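PDB 1M22: peptide amidase from Stenotrophomonas maltophilia, which probably hydrolyses amide bonds, acting on peptide amides, as a serine hydrolase of the amidase signature family. Local coordinates for residues 449-463 with 476-488. Residues are numbered along the deposited sequence; the frame is centred on the assembly and turned at random.
Sequences VPMGQIDGLPVGLLF and MAYAYEQRTRARR
Tyr480 lies along the beta hairpin 449-463, its ring following the line of strand 449-454, with CD2 of Leu461 set almost over the middle of that ring, 3.8 Å from the centroid and only 8° off the ring normal. Thr484 OG1 sits over the opposite face near the rim, so the ring is sandwiched; that hydroxyl is also hydrogen-bonded to Tyr480 O, one turn back. With chi1 at 166°, CG of Tyr480 points away from the backbone N and the ring extends until OH comes within 3.1 Å of Met451 CB. At the ring's edge lie Val449 CG1 and the carbonyl O of Pro450.

The dense packing continues toward Met476 and Ala477, farther back in helix 470-484. The two methyls of Val449 part, CG2 meeting Ala477 CB at 3.8 Å and CG1 Glu481 CB, while Phe463 turns one ring face to Ala477 CA, 4.3 Å from the centroid. Glu481 OE2 leads away to the backbone N of Val231. Past the helix the fit stays close: Ala486 CB rests 3.6 Å from Met451 C, beside a classic beta bulge in which Met451 and Gly452 together stand opposite Val459, and Pro450 CB packs on Arg487 CB at 4.0 Å. A water bridges the two sides here, donating to Pro450 O (2.8 Å) and Thr484 OG1 and accepting from Ala486 N.

The solvent side is looser. Gln453 OE1 merely brushes Arg488 CB at 3.7 Å. The exposed Arg488 folds back, its NH1 held by the carbonyls of Arg485 and Arg487, whereas Arg487 sends its guanidinium away to a salt bridge with Glu10.

The whole is a helix laid over two antiparallel neighbours, strands 446-454 and 457-464, in the eleven-stranded mixed sheet that forms the helix-covered core of the amidase signature fold.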
loop_
_atom_site.group_PDB
_atom_site.type_symbol
_atom_site.label_atom_id
_atom_site.label_comp_id
_atom_site.label_asym_id
_atom_site.label_seq_id
_atom_site.Cartn_x
_atom_site.Cartn_y
_atom_site.Cartn_z
ATOM N N VAL A 449 -5.522 2.570 10.223
ATOM C CA VAL A 449 -5.922 3.956 10.468
ATOM C C VAL A 449 -5.065 4.517 11.602
ATOM O O VAL A 449 -4.842 3.845 12.605
ATOM C CB VAL A 449 -7.409 4.053 10.906
ATOM C CG1 VAL A 449 -7.801 5.515 11.113
ATOM C CG2 VAL A 449 -8.303 3.396 9.875
ATOM N N PRO A 450 -4.571 5.754 11.454
ATOM C CA PRO A 450 -3.749 6.348 12.514
ATOM C C PRO A 450 -4.470 6.346 13.861
ATOM O O PRO A 450 -5.646 6.704 13.935
ATOM C CB PRO A 450 -3.512 7.764 12.005
ATOM C CG PRO A 450 -3.456 7.573 10.522
ATOM C CD PRO A 450 -4.619 6.632 10.271
ATOM N N MET A 451 -3.778 5.946 14.924
ATOM C CA MET A 451 -4.408 5.937 16.236
ATOM C C MET A 451 -3.614 6.689 17.300
ATOM O O MET A 451 -3.975 6.682 18.475
ATOM C CB MET A 451 -4.687 4.502 16.697
ATOM C CG MET A 451 -3.498 3.711 17.188
ATOM S SD MET A 451 -4.099 2.310 18.170
ATOM C CE MET A 451 -4.859 3.150 19.421
ATOM N N GLY A 452 -2.537 7.344 16.885
ATOM C CA GLY A 452 -1.737 8.098 17.831
ATOM C C GLY A 452 -0.259 8.024 17.528
ATOM O O GLY A 452 0.149 7.662 16.426
ATOM N N GLN A 453 0.550 8.377 18.520
ATOM C CA GLN A 453 1.994 8.348 18.368
ATOM C C GLN A 453 2.647 7.945 19.677
ATOM O O GLN A 453 2.045 8.058 20.745
ATOM C CB GLN A 453 2.525 9.733 17.968
ATOM C CG GLN A 453 2.043 10.244 16.621
ATOM C CD GLN A 453 2.581 11.629 16.290
ATOM O OE1 GLN A 453 2.367 12.144 15.192
ATOM N NE2 GLN A 453 3.279 12.239 17.244
ATOM N N ILE A 454 3.873 7.452 19.573
ATOM C CA ILE A 454 4.671 7.086 20.734
ATOM C C ILE A 454 5.981 7.831 20.498
ATOM O O ILE A 454 6.663 7.600 19.498
ATOM C CB ILE A 454 4.950 5.568 20.808
ATOM C CG1 ILE A 454 3.636 4.805 20.994
ATOM C CG2 ILE A 454 5.907 5.274 21.965
ATOM C CD1 ILE A 454 3.787 3.295 21.006
ATOM N N ASP A 455 6.303 8.749 21.400
ATOM C CA ASP A 455 7.525 9.538 21.288
ATOM C C ASP A 455 7.612 10.273 19.950
ATOM O O ASP A 455 8.693 10.393 19.368
ATOM C CB ASP A 455 8.751 8.638 21.462
ATOM C CG ASP A 455 8.796 7.967 22.822
ATOM O OD1 ASP A 455 8.721 8.682 23.842
ATOM O OD2 ASP A 455 8.910 6.723 22.869
ATOM N N GLY A 456 6.471 10.751 19.461
ATOM C CA GLY A 456 6.445 11.486 18.207
ATOM C C GLY A 456 6.387 10.665 16.930
ATOM O O GLY A 456 6.342 11.227 15.837
ATOM N N LEU A 457 6.382 9.342 17.055
ATOM C CA LEU A 457 6.337 8.466 15.886
ATOM C C LEU A 457 4.955 7.817 15.778
ATOM O O LEU A 457 4.438 7.271 16.751
ATOM C CB LEU A 457 7.433 7.405 16.000
ATOM C CG LEU A 457 8.860 7.972 16.082
ATOM C CD1 LEU A 457 9.849 6.843 16.317
ATOM C CD2 LEU A 457 9.197 8.723 14.800
ATOM N N PRO A 458 4.342 7.865 14.585
ATOM C CA PRO A 458 3.011 7.288 14.368
ATOM C C PRO A 458 2.820 5.805 14.642
ATOM O O PRO A 458 3.705 4.986 14.398
ATOM C CB PRO A 458 2.728 7.605 12.904
ATOM C CG PRO A 458 3.509 8.848 12.654
ATOM C CD PRO A 458 4.806 8.564 13.372
ATOM N N VAL A 459 1.623 5.490 15.124
ATOM C CA VAL A 459 1.190 4.124 15.400
ATOM C C VAL A 459 -0.202 4.003 14.780
ATOM O O VAL A 459 -0.991 4.950 14.822
ATOM C CB VAL A 459 1.090 3.842 16.916
ATOM C CG1 VAL A 459 0.502 2.460 17.152
ATOM C CG2 VAL A 459 2.467 3.940 17.552
ATOM N N GLY A 460 -0.494 2.848 14.195
ATOM C CA GLY A 460 -1.791 2.656 13.573
ATOM C C GLY A 460 -2.615 1.523 14.147
ATOM O O GLY A 460 -2.095 0.629 14.821
ATOM N N LEU A 461 -3.917 1.591 13.893
ATOM C CA LEU A 461 -4.865 0.568 14.320
ATOM C C LEU A 461 -5.239 -0.225 13.068
ATOM O O LEU A 461 -5.743 0.335 12.081
ATOM C CB LEU A 461 -6.118 1.209 14.922
ATOM C CG LEU A 461 -7.199 0.232 15.393
ATOM C CD1 LEU A 461 -6.669 -0.613 16.543
ATOM C CD2 LEU A 461 -8.429 1.014 15.822
ATOM N N LEU A 462 -4.983 -1.526 13.113
ATOM C CA LEU A 462 -5.257 -2.414 11.991
ATOM C C LEU A 462 -6.618 -3.084 12.079
ATOM O O LEU A 462 -7.021 -3.547 13.147
ATOM C CB LEU A 462 -4.186 -3.503 11.933
ATOM C CG LEU A 462 -4.314 -4.552 10.829
ATOM C CD1 LEU A 462 -3.914 -3.945 9.501
ATOM C CD2 LEU A 462 -3.425 -5.743 11.156
ATOM N N PHE A 463 -7.319 -3.117 10.950
ATOM C CA PHE A 463 -8.617 -3.783 10.835
ATOM C C PHE A 463 -8.456 -4.886 9.788
ATOM O O PHE A 463 -7.908 -4.648 8.710
ATOM C CB PHE A 463 -9.718 -2.839 10.330
ATOM C CG PHE A 463 -10.122 -1.765 11.301
ATOM C CD1 PHE A 463 -9.309 -0.658 11.511
ATOM C CD2 PHE A 463 -11.340 -1.838 11.976
ATOM C CE1 PHE A 463 -9.702 0.367 12.375
ATOM C CE2 PHE A 463 -11.742 -0.820 12.841
ATOM C CZ PHE A 463 -10.920 0.284 13.040
ATOM N N MET A 476 -16.442 0.687 9.397
ATOM C CA MET A 476 -15.892 0.625 10.742
ATOM C C MET A 476 -14.684 1.532 10.935
ATOM O O MET A 476 -14.587 2.248 11.936
ATOM C CB MET A 476 -15.547 -0.827 11.081
ATOM C CG MET A 476 -16.790 -1.712 11.152
ATOM S SD MET A 476 -16.481 -3.448 11.521
ATOM C CE MET A 476 -16.093 -3.363 13.172
ATOM N N ALA A 477 -13.770 1.507 9.972
ATOM C CA ALA A 477 -12.570 2.331 10.036
ATOM C C ALA A 477 -12.927 3.815 9.994
ATOM O O ALA A 477 -12.346 4.623 10.716
ATOM C CB ALA A 477 -11.637 1.976 8.883
ATOM N N TYR A 478 -13.884 4.175 9.148
ATOM C CA TYR A 478 -14.308 5.564 9.041
ATOM C C TYR A 478 -14.938 6.033 10.353
ATOM O O TYR A 478 -14.636 7.119 10.845
ATOM C CB TYR A 478 -15.318 5.723 7.905
ATOM C CG TYR A 478 -15.807 7.138 7.714
ATOM C CD1 TYR A 478 -14.991 8.108 7.129
ATOM C CD2 TYR A 478 -17.087 7.514 8.121
ATOM C CE1 TYR A 478 -15.438 9.415 6.953
ATOM C CE2 TYR A 478 -17.544 8.821 7.950
ATOM C CZ TYR A 478 -16.714 9.763 7.366
ATOM O OH TYR A 478 -17.153 11.057 7.186
ATOM N N ALA A 479 -15.817 5.211 10.917
ATOM C CA ALA A 479 -16.478 5.561 12.173
ATOM C C ALA A 479 -15.448 5.777 13.280
ATOM O O ALA A 479 -15.583 6.684 14.100
ATOM C CB ALA A 479 -17.459 4.466 12.569
ATOM N N TYR A 480 -14.420 4.935 13.309
ATOM C CA TYR A 480 -13.370 5.070 14.312
ATOM C C TYR A 480 -12.581 6.357 14.076
ATOM O O TYR A 480 -12.329 7.132 15.001
ATOM C CB TYR A 480 -12.407 3.879 14.251
ATOM C CG TYR A 480 -11.134 4.124 15.030
ATOM C CD1 TYR A 480 -11.126 4.088 16.424
ATOM C CD2 TYR A 480 -9.959 4.487 14.374
ATOM C CE1 TYR A 480 -9.979 4.419 17.146
ATOM C CE2 TYR A 480 -8.811 4.820 15.085
ATOM C CZ TYR A 480 -8.828 4.787 16.465
ATOM O OH TYR A 480 -7.698 5.155 17.160
ATOM N N GLU A 481 -12.194 6.576 12.826
ATOM C CA GLU A 481 -11.422 7.747 12.449
ATOM C C GLU A 481 -12.133 9.057 12.764
ATOM O O GLU A 481 -11.523 10.004 13.265
ATOM C CB GLU A 481 -11.117 7.687 10.954
ATOM C CG GLU A 481 -10.349 8.878 10.427
ATOM C CD GLU A 481 -10.488 9.019 8.925
ATOM O OE1 GLU A 481 -11.638 9.131 8.449
ATOM O OE2 GLU A 481 -9.457 9.016 8.225
ATOM N N GLN A 482 -13.426 9.114 12.470
ATOM C CA GLN A 482 -14.176 10.338 12.694
ATOM C C GLN A 482 -14.327 10.772 14.142
ATOM O O GLN A 482 -14.528 11.955 14.410
ATOM C CB GLN A 482 -15.541 10.239 12.014
ATOM C CG GLN A 482 -15.441 10.237 10.495
ATOM C CD GLN A 482 -14.655 11.425 9.964
ATOM O OE1 GLN A 482 -13.540 11.278 9.458
ATOM N NE2 GLN A 482 -15.233 12.612 10.085
ATOM N N ARG A 483 -14.232 9.842 15.085
ATOM C CA ARG A 483 -14.342 10.250 16.477
ATOM C C ARG A 483 -12.981 10.399 17.148
ATOM O O ARG A 483 -12.894 10.838 18.291
ATOM C CB ARG A 483 -15.240 9.294 17.274
ATOM C CG ARG A 483 -14.812 7.846 17.353
ATOM C CD ARG A 483 -15.787 7.098 18.265
ATOM N NE ARG A 483 -15.700 7.586 19.642
ATOM C CZ ARG A 483 -16.739 7.839 20.435
ATOM N NH1 ARG A 483 -17.982 7.659 20.007
ATOM N NH2 ARG A 483 -16.529 8.275 21.670
ATOM N N THR A 484 -11.914 10.064 16.428
ATOM C CA THR A 484 -10.568 10.175 16.982
ATOM C C THR A 484 -9.694 11.194 16.254
ATOM O O THR A 484 -8.998 11.977 16.897
ATOM C CB THR A 484 -9.853 8.812 16.987
ATOM O OG1 THR A 484 -9.884 8.244 15.670
ATOM C CG2 THR A 484 -10.529 7.864 17.966
ATOM N N ARG A 485 -9.725 11.183 14.922
ATOM C CA ARG A 485 -8.936 12.123 14.118
ATOM C C ARG A 485 -7.519 12.228 14.684
ATOM O O ARG A 485 -6.987 13.323 14.876
ATOM C CB ARG A 485 -9.613 13.500 14.128
ATOM C CG ARG A 485 -11.062 13.482 13.633
ATOM C CD ARG A 485 -11.140 13.134 12.155
ATOM N NE ARG A 485 -10.561 14.180 11.318
ATOM C CZ ARG A 485 -11.116 15.371 11.113
ATOM N NH1 ARG A 485 -12.276 15.678 11.682
ATOM N NH2 ARG A 485 -10.511 16.258 10.334
ATOM N N ALA A 486 -6.905 11.071 14.912
ATOM C CA ALA A 486 -5.578 10.991 15.509
ATOM C C ALA A 486 -4.392 11.402 14.656
ATOM O O ALA A 486 -3.341 11.750 15.196
ATOM C CB ALA A 486 -5.350 9.589 16.043
ATOM N N ARG A 487 -4.527 11.358 13.338
ATOM C CA ARG A 487 -3.395 11.735 12.505
ATOM C C ARG A 487 -2.903 13.145 12.785
ATOM O O ARG A 487 -3.688 14.072 12.977
ATOM C CB ARG A 487 -3.724 11.625 11.018
ATOM C CG ARG A 487 -2.600 12.188 10.149
ATOM C CD ARG A 487 -2.851 12.060 8.660
ATOM N NE ARG A 487 -2.059 13.053 7.939
ATOM C CZ ARG A 487 -0.755 12.953 7.698
ATOM N NH1 ARG A 487 -0.073 11.884 8.098
ATOM N NH2 ARG A 487 -0.120 13.951 7.101
ATOM N N ARG A 488 -1.585 13.282 12.807
ATOM C CA ARG A 488 -0.926 14.562 13.007
ATOM C C ARG A 488 0.138 14.607 11.918
ATOM O O ARG A 488 0.896 13.650 11.752
ATOM C CB ARG A 488 -0.278 14.624 14.392
ATOM C CG ARG A 488 -1.277 14.718 15.536
ATOM C CD ARG A 488 -2.013 16.053 15.505
ATOM N NE ARG A 488 -3.030 16.157 16.549
ATOM C CZ ARG A 488 -4.210 15.544 16.514
ATOM N NH1 ARG A 488 -4.534 14.778 15.483
ATOM N NH2 ARG A 488 -5.070 15.701 17.512
HETATM O O HOH W 1 -7.813 8.468 13.863
#